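Local coordinates for polyporopepsin (Irpex lacteus, PDB 1WKR), which cleaves peptide bonds as a pepsin-like aspartic endopeptidase of broad specificity with milk-clotting activity, at residues S202-T207 with S222-K227; I191-R196 with L304-G309; S53-K58 with G70-D75. One frame throughout, in Å; residues are numbered along the deposited sequence.

Interaction 1: S202-T207 with S222-K227; sequences SILSST and SDAFAK. With SO4 (sulfate ion), chain E.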
ATOM      1  N   SER A 202     -20.959   5.926  14.582  1.00  7.00           N
ATOM      2  CA  SER A 202     -20.281   4.743  14.050  1.00  6.73           C
ATOM      3  C   SER A 202     -20.240   4.789  12.538  1.00  6.96           C
ATOM      4  O   SER A 202     -21.208   5.194  11.889  1.00  8.45           O
ATOM      5  CB  SER A 202     -21.048   3.448  14.530  1.00  9.70           C
ATOM      6  OG  SER A 202     -20.333   2.303  14.008  1.00 10.42           O
ATOM      7  N   ILE A 203     -19.149   4.450  11.958  1.00  5.72           N
ATOM      8  CA  ILE A 203     -18.962   4.333  10.505  1.00  5.42           C
ATOM      9  C   ILE A 203     -18.852   2.852  10.094  1.00  4.71           C
ATOM     10  O   ILE A 203     -19.562   2.410   9.226  1.00  5.48           O
ATOM     11  CB  ILE A 203     -17.779   5.180  10.050  1.00  4.58           C
ATOM     12  CG1 ILE A 203     -17.988   6.659  10.332  1.00  5.66           C
ATOM     13  CG2 ILE A 203     -17.494   4.898   8.548  1.00  6.49           C
ATOM     14  CD1 ILE A 203     -19.203   7.281   9.563  1.00  6.01           C
ATOM     15  N   LEU A 204     -17.917   2.114  10.714  1.00  5.50           N
ATOM     16  CA  LEU A 204     -17.678   0.726  10.413  1.00  5.91           C
ATOM     17  C   LEU A 204     -17.533  -0.010  11.699  1.00  5.52           C
ATOM     18  O   LEU A 204     -16.546   0.248  12.439  1.00  6.26           O
ATOM     19  CB  LEU A 204     -16.448   0.591   9.524  1.00  6.52           C
ATOM     20  CG  LEU A 204     -16.187  -0.850   9.004  1.00  6.28           C
ATOM     21  CD1 LEU A 204     -17.197  -1.240   7.915  1.00  8.30           C
ATOM     22  CD2 LEU A 204     -14.794  -0.940   8.404  1.00  9.50           C
ATOM     23  N   SER A 205     -18.407  -0.935  12.017  1.00  5.86           N
ATOM     24  CA  SER A 205     -18.286  -1.738  13.203  1.00  6.79           C
ATOM     25  C   SER A 205     -17.093  -2.699  13.099  1.00  5.46           C
ATOM     26  O   SER A 205     -16.722  -3.085  11.950  1.00  5.67           O
ATOM     27  CB  SER A 205     -19.590  -2.581  13.431  1.00  7.96           C
ATOM     28  OG  SER A 205     -20.756  -1.689  13.433  1.00 12.15           O
ATOM     29  N   SER A 206     -16.572  -3.129  14.184  1.00  5.63           N
ATOM     30  CA  SER A 206     -15.378  -4.002  14.232  1.00  6.01           C
ATOM     31  C   SER A 206     -15.496  -5.072  13.208  1.00  5.38           C
ATOM     32  O   SER A 206     -16.453  -5.884  13.148  1.00  5.95           O
ATOM     33  CB  SER A 206     -15.308  -4.651  15.601  1.00  6.43           C
ATOM     34  OG  SER A 206     -15.079  -3.664  16.565  0.40  8.68           O
ATOM     35  N   THR A 207     -14.482  -5.169  12.345  1.00  4.14           N
ATOM     36  CA  THR A 207     -14.499  -6.131  11.217  1.00  4.76           C
ATOM     37  C   THR A 207     -13.083  -6.254  10.645  1.00  4.09           C
ATOM     38  O   THR A 207     -12.162  -5.558  11.072  1.00  4.68           O
ATOM     39  CB  THR A 207     -15.489  -5.638  10.144  1.00  4.50           C
ATOM     40  OG1 THR A 207     -15.712  -6.695   9.222  1.00  5.46           O
ATOM     41  CG2 THR A 207     -14.979  -4.371   9.371  1.00  4.85           C
ATOM     42  N   SER A 222     -19.411  -0.498   1.504  1.00  4.28           N
ATOM     43  CA  SER A 222     -20.423   0.437   0.962  1.00  4.24           C
ATOM     44  C   SER A 222     -21.397   0.958   1.949  1.00  4.90           C
ATOM     45  O   SER A 222     -21.786   2.121   1.870  1.00  4.87           O
ATOM     46  CB  SER A 222     -21.173  -0.312  -0.199  1.00  4.87           C
ATOM     47  OG  SER A 222     -20.255  -0.753  -1.189  1.00  5.19           O
ATOM     48  N   ASP A 223     -21.841   0.111   2.898  1.00  4.73           N
ATOM     49  CA  ASP A 223     -22.722   0.591   3.924  1.00  4.97           C
ATOM     50  C   ASP A 223     -22.083   1.584   4.858  1.00  5.04           C
ATOM     51  O   ASP A 223     -22.704   2.560   5.329  1.00  6.05           O
ATOM     52  CB  ASP A 223     -23.326  -0.618   4.722  1.00  6.31           C
ATOM     53  CG  ASP A 223     -22.311  -1.649   5.162  1.00  7.22           C
ATOM     54  OD1 ASP A 223     -21.428  -2.088   4.406  1.00  6.97           O
ATOM     55  OD2 ASP A 223     -22.341  -2.100   6.343  1.00 11.72           O
ATOM     56  N   ALA A 224     -20.757   1.433   5.131  1.00  5.14           N
ATOM     57  CA  ALA A 224     -19.998   2.401   5.907  1.00  4.97           C
ATOM     58  C   ALA A 224     -19.759   3.675   5.123  1.00  4.68           C
ATOM     59  O   ALA A 224     -19.861   4.777   5.690  1.00  4.77           O
ATOM     60  CB  ALA A 224     -18.654   1.752   6.255  1.00  4.97           C
ATOM     61  N   PHE A 225     -19.510   3.564   3.814  1.00  3.91           N
ATOM     62  CA  PHE A 225     -19.368   4.750   2.967  1.00  4.26           C
ATOM     63  C   PHE A 225     -20.616   5.555   2.949  1.00  3.98           C
ATOM     64  O   PHE A 225     -20.584   6.797   3.023  1.00  4.98           O
ATOM     65  CB  PHE A 225     -19.018   4.287   1.526  1.00  4.41           C
ATOM     66  CG  PHE A 225     -18.673   5.413   0.613  1.00  4.52           C
ATOM     67  CD1 PHE A 225     -17.483   6.113   0.732  1.00  5.13           C
ATOM     68  CD2 PHE A 225     -19.584   5.756  -0.401  1.00  5.42           C
ATOM     69  CE1 PHE A 225     -17.171   7.116  -0.136  1.00  6.08           C
ATOM     70  CE2 PHE A 225     -19.236   6.797  -1.255  1.00  7.35           C
ATOM     71  CZ  PHE A 225     -18.024   7.459  -1.163  1.00  6.48           C
ATOM     72  N   ALA A 226     -21.828   4.935   2.910  1.00  5.14           N
ATOM     73  CA  ALA A 226     -23.069   5.715   3.008  1.00  5.75           C
ATOM     74  C   ALA A 226     -23.151   6.429   4.285  1.00  5.12           C
ATOM     75  O   ALA A 226     -23.597   7.592   4.343  1.00  5.73           O
ATOM     76  CB  ALA A 226     -24.248   4.721   2.832  1.00  7.39           C
ATOM     77  N   LYS A 227     -22.758   5.821   5.408  1.00  4.95           N
ATOM     78  CA  LYS A 227     -22.786   6.504   6.739  1.00  4.92           C
ATOM     79  C   LYS A 227     -21.833   7.693   6.727  1.00  5.09           C
ATOM     80  O   LYS A 227     -22.141   8.762   7.314  1.00  5.10           O
ATOM     81  CB  LYS A 227     -22.391   5.560   7.859  1.00  5.40           C
ATOM     82  CG  LYS A 227     -23.503   4.503   8.094  1.00  6.46           C
ATOM     83  CD  LYS A 227     -23.044   3.535   9.246  1.00  9.62           C
ATOM     84  CE  LYS A 227     -24.054   2.375   9.256  1.00 10.83           C
ATOM     85  NZ  LYS A 227     -23.649   1.413  10.332  1.00 15.27           N
TER
HETATM   86  S   SO4 E 903     -17.785  -1.423  17.519  1.00 12.11           S
HETATM   87  O1  SO4 E 903     -17.050  -0.793  18.587  1.00 11.22           O
HETATM   88  O2  SO4 E 903     -17.452  -2.826  17.645  1.00 19.10           O
HETATM   89  O3  SO4 E 903     -19.279  -1.288  17.768  1.00 16.68           O
HETATM   90  O4  SO4 E 903     -17.413  -1.018  16.198  1.00 20.49           O
HETATM   91  O   HOH W   1     -21.475   0.794  12.131  1.00 15.59           O
HETATM   92  O   HOH W   2     -21.258   0.257   8.460  1.00 12.55           O
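At a classic beta bulge in strand 201-205, where I203 and L204 together lie opposite the single residue I195 of strand 190-197, the chain meets the first turns of helix 222-232 in the C-terminal half of this pepsin-like fold. The closest approach is made by backbone to methyl: I203 O sits 3.2 Å from A224 CB, and A224 CA lies 3.3 Å from the same I203 O in a bent CA-H...O contact. The A224 methyl is then flanked by two branched side chains. L204 swings its CG away from its own backbone N (chi1 -173°), which brings its CD1 to 3.7 Å from A224 CB, while I203 CG2 packs against that methyl at 4.1 Å. The other branch of I203 ends in CD1, which rests by K227 CB, one helical turn on.

K227 runs out extended from the helix and lays CD alongside two carbonyls, 3.6 Å from S202 O and slightly farther from I203 O. Its ammonium group reaches the strand through water. NZ donates to one water, 2.9 Å away, that is also bonded to the hydroxyls of S202 and S205; a second water donates to I203 O, with weaker links to NZ and to D223 OD2, an oxygen also bonded to S300. Beyond the helix contact, S206 N and S206 OG both bond a sulfate ion, probably from the crystallisation liquor. Direct contact thus mixes methyl packing round A224 with carbonyl oxygens lying against C-H groups, and the conventional hydrogen bonds linking the segments run through water on the exposed side, where K227 lies.

Interaction 2: I191-R196 with L304-G309; sequences INQSIR and LDFING. Unlike the reference sequence in segment 191-196: S194 (reference Thr).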
ATOM      1  N   ILE A 191      -6.062  -6.994   9.202  1.00  3.30           N
ATOM      2  CA  ILE A 191      -6.260  -6.683  10.603  1.00  3.97           C
ATOM      3  C   ILE A 191      -7.762  -6.522  10.879  1.00  3.61           C
ATOM      4  O   ILE A 191      -8.559  -6.369   9.959  1.00  4.39           O
ATOM      5  CB  ILE A 191      -5.513  -5.378  11.039  1.00  3.93           C
ATOM      6  CG1 ILE A 191      -6.090  -4.144  10.324  1.00  5.45           C
ATOM      7  CG2 ILE A 191      -4.004  -5.503  10.727  1.00  5.47           C
ATOM      8  CD1 ILE A 191      -5.539  -2.839  10.831  1.00  6.29           C
ATOM      9  N   ASN A 192      -8.113  -6.528  12.158  1.00  4.07           N
ATOM     10  CA  ASN A 192      -9.410  -6.109  12.601  1.00  4.23           C
ATOM     11  C   ASN A 192      -9.391  -4.673  13.074  1.00  4.29           C
ATOM     12  O   ASN A 192      -8.428  -4.282  13.751  1.00  4.92           O
ATOM     13  CB  ASN A 192      -9.884  -7.046  13.736  1.00  5.87           C
ATOM     14  CG  ASN A 192      -9.914  -8.492  13.272  1.00  6.39           C
ATOM     15  OD1 ASN A 192      -9.330  -9.381  14.066  1.00 11.77           O
ATOM     16  ND2 ASN A 192     -10.395  -8.804  12.196  1.00  4.77           N
ATOM     17  N   GLN A 193     -10.420  -3.885  12.732  1.00  4.03           N
ATOM     18  CA  GLN A 193     -10.498  -2.525  13.265  1.00  4.12           C
ATOM     19  C   GLN A 193     -11.956  -2.098  13.286  1.00  3.75           C
ATOM     20  O   GLN A 193     -12.795  -2.724  12.611  1.00  4.59           O
ATOM     21  CB  GLN A 193      -9.671  -1.523  12.413  1.00  4.24           C
ATOM     22  CG  GLN A 193     -10.390  -1.044  11.175  1.00  4.34           C
ATOM     23  CD  GLN A 193      -9.480  -0.210  10.264  1.00  4.43           C
ATOM     24  OE1 GLN A 193      -8.307   0.011  10.568  1.00  5.10           O
ATOM     25  NE2 GLN A 193     -10.048   0.272   9.165  1.00  4.32           N
ATOM     26  N   SER A 194     -12.250  -0.995  13.962  1.00  4.00           N
ATOM     27  CA  SER A 194     -13.485  -0.269  13.804  1.00  4.17           C
ATOM     28  C   SER A 194     -13.168   1.173  13.456  1.00  4.22           C
ATOM     29  O   SER A 194     -12.049   1.639  13.664  1.00  4.66           O
ATOM     30  CB  SER A 194     -14.340  -0.348  15.068  1.00  4.12           C
ATOM     31  OG  SER A 194     -13.718   0.441  16.069  1.00  6.26           O
ATOM     32  N   ILE A 195     -14.176   1.884  12.951  1.00  3.74           N
ATOM     33  CA  ILE A 195     -14.065   3.274  12.572  1.00  4.58           C
ATOM     34  C   ILE A 195     -15.266   4.042  13.096  1.00  4.25           C
ATOM     35  O   ILE A 195     -16.427   3.609  12.887  1.00  5.21           O
ATOM     36  CB  ILE A 195     -13.970   3.460  11.013  1.00  4.65           C
ATOM     37  CG1 ILE A 195     -12.925   2.511  10.382  1.00  4.56           C
ATOM     38  CG2 ILE A 195     -13.622   4.930  10.701  1.00  6.49           C
ATOM     39  CD1 ILE A 195     -12.937   2.630   8.831  1.00  6.74           C
ATOM     40  N   ARG A 196     -15.020   5.166  13.717  1.00  5.03           N
ATOM     41  CA  ARG A 196     -16.090   6.112  14.105  1.00  5.64           C
ATOM     42  C   ARG A 196     -15.758   7.467  13.595  1.00  5.22           C
ATOM     43  O   ARG A 196     -14.590   7.834  13.332  1.00  5.53           O
ATOM     44  CB  ARG A 196     -16.298   6.088  15.612  1.00 10.66           C
ATOM     45  CG  ARG A 196     -15.502   6.762  16.324  1.00 12.73           C
ATOM     46  CD  ARG A 196     -16.091   7.140  17.900  1.00 10.78           C
ATOM     47  NE  ARG A 196     -15.004   7.922  18.470  1.00 12.97           N
ATOM     48  CZ  ARG A 196     -13.944   7.452  18.974  1.00  9.26           C
ATOM     49  NH1 ARG A 196     -13.807   6.077  18.994  1.00  9.92           N
ATOM     50  NH2 ARG A 196     -12.955   8.071  19.472  1.00 11.39           N
ATOM     51  N   LEU A 304     -13.487  -8.869   4.326  1.00  4.82           N
ATOM     52  CA  LEU A 304     -12.468  -7.910   3.832  1.00  4.81           C
ATOM     53  C   LEU A 304     -13.315  -6.684   3.528  1.00  4.34           C
ATOM     54  O   LEU A 304     -13.903  -6.571   2.413  1.00  5.22           O
ATOM     55  CB  LEU A 304     -11.726  -8.504   2.634  1.00  5.30           C
ATOM     56  CG  LEU A 304     -10.411  -7.801   2.371  1.00  5.61           C
ATOM     57  CD1 LEU A 304      -9.543  -8.615   1.373  1.00  6.84           C
ATOM     58  CD2 LEU A 304     -10.544  -6.393   1.902  1.00  6.93           C
ATOM     59  N   ASP A 305     -13.371  -5.768   4.476  1.00  4.24           N
ATOM     60  CA  ASP A 305     -14.424  -4.731   4.487  1.00  3.72           C
ATOM     61  C   ASP A 305     -13.852  -3.325   4.509  1.00  3.55           C
ATOM     62  O   ASP A 305     -14.606  -2.338   4.643  1.00  4.29           O
ATOM     63  CB  ASP A 305     -15.313  -4.953   5.707  1.00  4.73           C
ATOM     64  CG  ASP A 305     -16.107  -6.244   5.706  1.00  4.88           C
ATOM     65  OD1 ASP A 305     -16.196  -6.935   4.651  1.00  5.09           O
ATOM     66  OD2 ASP A 305     -16.696  -6.566   6.764  1.00  5.41           O
ATOM     67  N   PHE A 306     -12.535  -3.224   4.422  1.00  3.46           N
ATOM     68  CA  PHE A 306     -11.864  -1.925   4.313  1.00  3.05           C
ATOM     69  C   PHE A 306     -10.458  -2.131   3.739  1.00  3.47           C
ATOM     70  O   PHE A 306      -9.919  -3.255   3.868  1.00  3.91           O
ATOM     71  CB  PHE A 306     -11.794  -1.175   5.708  1.00  3.91           C
ATOM     72  CG  PHE A 306     -10.966  -1.921   6.727  1.00  3.25           C
ATOM     73  CD1 PHE A 306      -9.585  -1.841   6.757  1.00  4.12           C
ATOM     74  CD2 PHE A 306     -11.591  -2.735   7.678  1.00  4.52           C
ATOM     75  CE1 PHE A 306      -8.829  -2.513   7.677  1.00  3.99           C
ATOM     76  CE2 PHE A 306     -10.839  -3.408   8.624  1.00  4.16           C
ATOM     77  CZ  PHE A 306      -9.481  -3.306   8.626  1.00  4.02           C
ATOM     78  N   ILE A 307      -9.936  -1.063   3.204  1.00  3.83           N
ATOM     79  CA  ILE A 307      -8.497  -1.014   2.804  1.00  3.70           C
ATOM     80  C   ILE A 307      -7.964   0.294   3.386  1.00  3.43           C
ATOM     81  O   ILE A 307      -8.356   1.390   2.929  1.00  3.95           O
ATOM     82  CB  ILE A 307      -8.272  -1.103   1.296  1.00  4.08           C
ATOM     83  CG1 ILE A 307      -8.871  -2.384   0.727  1.00  4.05           C
ATOM     84  CG2 ILE A 307      -6.782  -1.043   1.025  1.00  4.94           C
ATOM     85  CD1 ILE A 307      -8.771  -2.560  -0.771  1.00  5.41           C
ATOM     86  N   ASN A 308      -7.035   0.195   4.338  1.00  3.55           N
ATOM     87  CA  ASN A 308      -6.301   1.382   4.818  1.00  3.74           C
ATOM     88  C   ASN A 308      -5.170   1.595   3.813  1.00  3.62           C
ATOM     89  O   ASN A 308      -4.157   0.873   3.825  1.00  4.22           O
ATOM     90  CB  ASN A 308      -5.769   1.179   6.231  1.00  3.99           C
ATOM     91  CG  ASN A 308      -6.837   0.990   7.276  1.00  3.49           C
ATOM     92  OD1 ASN A 308      -8.032   1.205   7.056  1.00  4.46           O
ATOM     93  ND2 ASN A 308      -6.411   0.580   8.479  1.00  5.31           N
ATOM     94  N   GLY A 309      -5.353   2.570   2.917  1.00  3.50           N
ATOM     95  CA  GLY A 309      -4.452   2.784   1.786  1.00  4.28           C
ATOM     96  C   GLY A 309      -3.406   3.799   2.008  1.00  2.94           C
ATOM     97  O   GLY A 309      -3.132   4.235   3.132  1.00  3.70           O
TER
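The F306 ring carries the carboxamide of Q193 flat on one face, the two planes only 14° apart and Q193 NE2 3.2 Å above the ring plane, over its centre. At the ring edge, in plane, comes I191 CG1, 3.9 Å from F306 CZ. In this C-terminal half of the aspartic protease fold, strand 190-197 passes strand 306-308 nearly at right angles, with the axes 9.6 Å apart, so side chains do most of the bridging, with I191 O also close to F306 CZ. Q193 CG adds a CH-pi contact, 3.8 Å from the ring centroid. With CG wedged between the two backbone branches (chi1 81°) and the rest of the chain extended, the amide travels across the ring to N308.

There the two amides join in a cyclic pair of hydrogen bonds, their planes somewhat turned against each other. Each amide's orientation is thereby matched to the other's, and the polar atoms of both buried groups are paired. I307, pointing the other way, touches the catalytic D212 and the bound inhibitor. Q193 NE2 donates to an in-plane lone pair of N308 OD1 at 3.1 Å; the return bond, from N308 ND2 to Q193 OE1, is 2.9 Å long and almost straight at 175°.

Interaction 3: S53-K58 with G70-D75; sequences SATSDK and GTEYTD. With SO4 (sulfate ion), chain D.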
ATOM      1  N   SER A  53      17.888 -15.982 -15.196  1.00  9.55           N
ATOM      2  CA  SER A  53      17.662 -17.391 -15.535  1.00 10.75           C
ATOM      3  C   SER A  53      16.222 -17.647 -15.731  1.00 11.19           C
ATOM      4  O   SER A  53      15.328 -17.150 -15.020  1.00  9.62           O
ATOM      5  CB  SER A  53      18.104 -18.273 -14.320  1.00 12.07           C
ATOM      6  OG  SER A  53      19.564 -18.171 -14.198  1.00 18.14           O
ATOM      7  N   ALA A  54      15.951 -18.453 -16.735  1.00 13.94           N
ATOM      8  CA  ALA A  54      14.592 -18.879 -16.983  1.00 15.19           C
ATOM      9  C   ALA A  54      14.092 -19.843 -16.057  1.00 12.02           C
ATOM     10  O   ALA A  54      14.773 -20.378 -15.139  1.00 15.27           O
ATOM     11  CB  ALA A  54      14.645 -19.675 -18.338  1.00 13.73           C
ATOM     12  N   THR A  55      12.628 -19.732 -15.832  1.00 12.55           N
ATOM     13  CA  THR A  55      12.004 -20.801 -15.115  1.00 11.38           C
ATOM     14  C   THR A  55      11.016 -21.543 -16.062  1.00 11.71           C
ATOM     15  O   THR A  55      10.925 -21.219 -17.164  1.00 13.29           O
ATOM     16  CB  THR A  55      11.232 -20.343 -13.862  1.00  9.89           C
ATOM     17  OG1 THR A  55       9.983 -19.677 -14.301  1.00 10.50           O
ATOM     18  CG2 THR A  55      11.992 -19.345 -13.036  1.00 11.71           C
ATOM     19  N   SER A  56      10.359 -22.583 -15.452  1.00 11.88           N
ATOM     20  CA  SER A  56       9.402 -23.323 -16.284  1.00 13.00           C
ATOM     21  C   SER A  56       8.017 -22.723 -16.314  1.00 11.41           C
ATOM     22  O   SER A  56       7.096 -23.215 -16.949  1.00 11.74           O
ATOM     23  CB  SER A  56       9.237 -24.683 -15.647  1.00 14.42           C
ATOM     24  OG  SER A  56       8.740 -24.665 -14.389  1.00 17.41           O
ATOM     25  N   ASP A  57       7.824 -21.526 -15.672  1.00  8.87           N
ATOM     26  CA  ASP A  57       6.467 -20.982 -15.439  1.00  8.48           C
ATOM     27  C   ASP A  57       6.208 -19.694 -16.140  1.00  8.32           C
ATOM     28  O   ASP A  57       7.053 -18.787 -16.262  1.00  9.02           O
ATOM     29  CB  ASP A  57       6.306 -20.728 -13.944  1.00  8.65           C
ATOM     30  CG  ASP A  57       6.293 -21.992 -13.142  1.00  8.83           C
ATOM     31  OD1 ASP A  57       5.454 -22.921 -13.449  1.00 11.22           O
ATOM     32  OD2 ASP A  57       7.059 -22.118 -12.180  1.00 10.01           O
ATOM     33  N   LYS A  58       4.946 -19.549 -16.537  1.00  7.65           N
ATOM     34  CA  LYS A  58       4.327 -18.218 -16.816  1.00  8.38           C
ATOM     35  C   LYS A  58       3.718 -17.727 -15.491  1.00  6.32           C
ATOM     36  O   LYS A  58       3.557 -18.474 -14.551  1.00  7.44           O
ATOM     37  CB  LYS A  58       3.210 -18.367 -17.877  1.00  8.73           C
ATOM     38  CG  LYS A  58       3.693 -18.987 -19.233  1.00 11.73           C
ATOM     39  CD  LYS A  58       4.775 -18.215 -19.747  1.00 13.32           C
ATOM     40  CE  LYS A  58       5.109 -18.680 -21.319  1.00 15.28           C
ATOM     41  NZ  LYS A  58       6.234 -17.931 -21.823  1.00 21.64           N
ATOM     42  N   GLY A  70       2.803 -12.671 -17.870  1.00  5.58           N
ATOM     43  CA  GLY A  70       4.109 -12.813 -18.564  1.00  6.04           C
ATOM     44  C   GLY A  70       4.776 -14.099 -18.182  1.00  5.95           C
ATOM     45  O   GLY A  70       4.167 -15.135 -18.010  1.00  6.30           O
ATOM     46  N   THR A  71       6.097 -13.970 -18.014  1.00  6.39           N
ATOM     47  CA  THR A  71       6.963 -15.166 -17.770  1.00  7.10           C
ATOM     48  C   THR A  71       7.765 -14.877 -16.481  1.00  6.24           C
ATOM     49  O   THR A  71       8.171 -13.734 -16.256  1.00  6.34           O
ATOM     50  CB  THR A  71       7.945 -15.291 -18.938  1.00  7.66           C
ATOM     51  OG1 THR A  71       7.149 -15.724 -20.088  1.00  9.40           O
ATOM     52  CG2 THR A  71       8.995 -16.326 -18.743  1.00 11.42           C
ATOM     53  N   GLU A  72       7.936 -15.941 -15.696  1.00  5.79           N
ATOM     54  CA  GLU A  72       8.710 -15.846 -14.437  1.00  5.79           C
ATOM     55  C   GLU A  72      10.165 -16.124 -14.686  1.00  6.01           C
ATOM     56  O   GLU A  72      10.503 -17.158 -15.371  1.00  7.69           O
ATOM     57  CB  GLU A  72       8.119 -16.769 -13.410  1.00  6.60           C
ATOM     58  CG  GLU A  72       8.551 -16.514 -11.972  1.00  6.24           C
ATOM     59  CD  GLU A  72       7.908 -15.267 -11.379  1.00  5.50           C
ATOM     60  OE1 GLU A  72       6.993 -14.649 -11.923  1.00  6.02           O
ATOM     61  OE2 GLU A  72       8.328 -14.896 -10.183  1.00  5.85           O
ATOM     62  N   TYR A  73      11.062 -15.379 -14.131  1.00  6.50           N
ATOM     63  CA  TYR A  73      12.528 -15.531 -14.177  1.00  5.47           C
ATOM     64  C   TYR A  73      13.060 -15.525 -12.785  1.00  5.96           C
ATOM     65  O   TYR A  73      12.387 -15.091 -11.856  1.00  6.76           O
ATOM     66  CB  TYR A  73      13.131 -14.366 -14.942  1.00  6.48           C
ATOM     67  CG  TYR A  73      12.848 -14.308 -16.409  1.00  6.78           C
ATOM     68  CD1 TYR A  73      11.669 -13.800 -16.887  1.00  8.26           C
ATOM     69  CD2 TYR A  73      13.765 -14.844 -17.344  1.00  7.54           C
ATOM     70  CE1 TYR A  73      11.384 -13.738 -18.260  1.00  8.74           C
ATOM     71  CE2 TYR A  73      13.479 -14.794 -18.741  1.00  9.01           C
ATOM     72  CZ  TYR A  73      12.301 -14.236 -19.121  1.00  7.08           C
ATOM     73  OH  TYR A  73      12.051 -14.238 -20.499  1.00 10.47           O
ATOM     74  N   THR A  74      14.341 -15.906 -12.591  1.00  5.93           N
ATOM     75  CA  THR A  74      15.089 -15.521 -11.416  1.00  6.99           C
ATOM     76  C   THR A  74      16.150 -14.530 -11.811  1.00  6.76           C
ATOM     77  O   THR A  74      16.693 -14.579 -12.959  1.00  6.86           O
ATOM     78  CB  THR A  74      15.599 -16.660 -10.605  1.00  7.08           C
ATOM     79  OG1 THR A  74      16.542 -17.420 -11.436  1.00  9.58           O
ATOM     80  CG2 THR A  74      14.554 -17.615 -10.142  1.00  8.46           C
ATOM     81  N   ASP A  75      16.529 -13.640 -10.931  1.00  5.67           N
ATOM     82  CA  ASP A  75      17.538 -12.642 -11.217  1.00  5.60           C
ATOM     83  C   ASP A  75      18.041 -12.022  -9.913  1.00  5.96           C
ATOM     84  O   ASP A  75      17.439 -12.268  -8.820  1.00  6.33           O
ATOM     85  CB  ASP A  75      16.967 -11.542 -12.156  1.00  6.69           C
ATOM     86  CG  ASP A  75      18.033 -10.993 -13.096  1.00  6.03           C
ATOM     87  OD1 ASP A  75      19.186 -10.853 -12.715  1.00  7.00           O
ATOM     88  OD2 ASP A  75      17.654 -10.544 -14.215  1.00  7.76           O
TER
HETATM   89  S   SO4 D 902       5.151 -14.391 -22.583  1.00 19.84           S
HETATM   90  O1  SO4 D 902       6.278 -14.029 -23.745  1.00 27.37           O
HETATM   91  O2  SO4 D 902       5.740 -13.827 -21.326  1.00 15.16           O
HETATM   92  O3  SO4 D 902       3.966 -13.689 -22.925  1.00 24.33           O
HETATM   93  O4  SO4 D 902       4.955 -15.780 -22.453  1.00 23.84           O
HETATM   94  O   HOH W   3      19.040 -16.287 -11.497  1.00 16.24           O
HETATM   95  O   HOH W   4      15.810 -20.008 -12.365  1.00 20.39           O
HETATM   96  O   HOH W   5      11.560 -18.078 -17.863  1.00 13.83           O
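T55 lays its side chain over the backbone of E72, with CG2 3.5 Å from E72 O and OG1 bonded to that same oxygen at 2.8 Å. It does so where the chain turns a corner at S56, between strand 53-55 and strand 57-62; both pair antiparallel with strand 67-79, and the second forms a beta hairpin with it. The T55 hydroxyl stands above the E72 carbonyl plane, 54° out of it. With OG1 tucked in over its own main chain, flanked by N and C (chi1 74°), the hydroxyl can also accept from D57 N at 3.2 Å, closing an ST turn that braces the corner. One oxygen therefore ties the turn to the neighbouring strand.

On either side of the corner the backbones pair. S53 and T74 form a hydrogen-bonded pair, each N to the other's O at 2.9 Å, and on their common face S53 CB packs against T74 OG1, which also binds two waters. Past the corner, E72 N donates to D57 O at 3.0 Å. The carboxylates of D57 and E72 turn to other partners, H120 and S88, and the Y73 hydroxyl pairs with K48.

At the far end K58 bends at chi2 (-55°) and folds back across T71, passing G70 O. Its ammonium group and the T71 hydroxyl both grip a sulfate ion, probably from the crystallisation liquor, which S93 also binds. K58 NZ lies 3.0 Å from T71 OG1, to which it donates, and 2.6 Å from sulfate O4.

Interactions 1 and 2 are neighbours, their centres 9 Å apart, and interaction 1 is nested in the chain loop closed by interaction 2. Strands 190-197 and 201-205 follow each other and pair in one sheet, with I195 N 2.9 Å from L204 O; T207 OG1 lies 2.7 Å from D305 OD2, a probable hydrogen bond, and L204 packs on F306. Of the three, interaction 2 comes near the active site, the N308 side chain about 7 Å from that of D212 and about 12 Å from that of D32. Interaction 3 lies across the molecule's centre, 43 Å from interaction 1 and 36 Å from interaction 2 between centres, away from the catalytic pair.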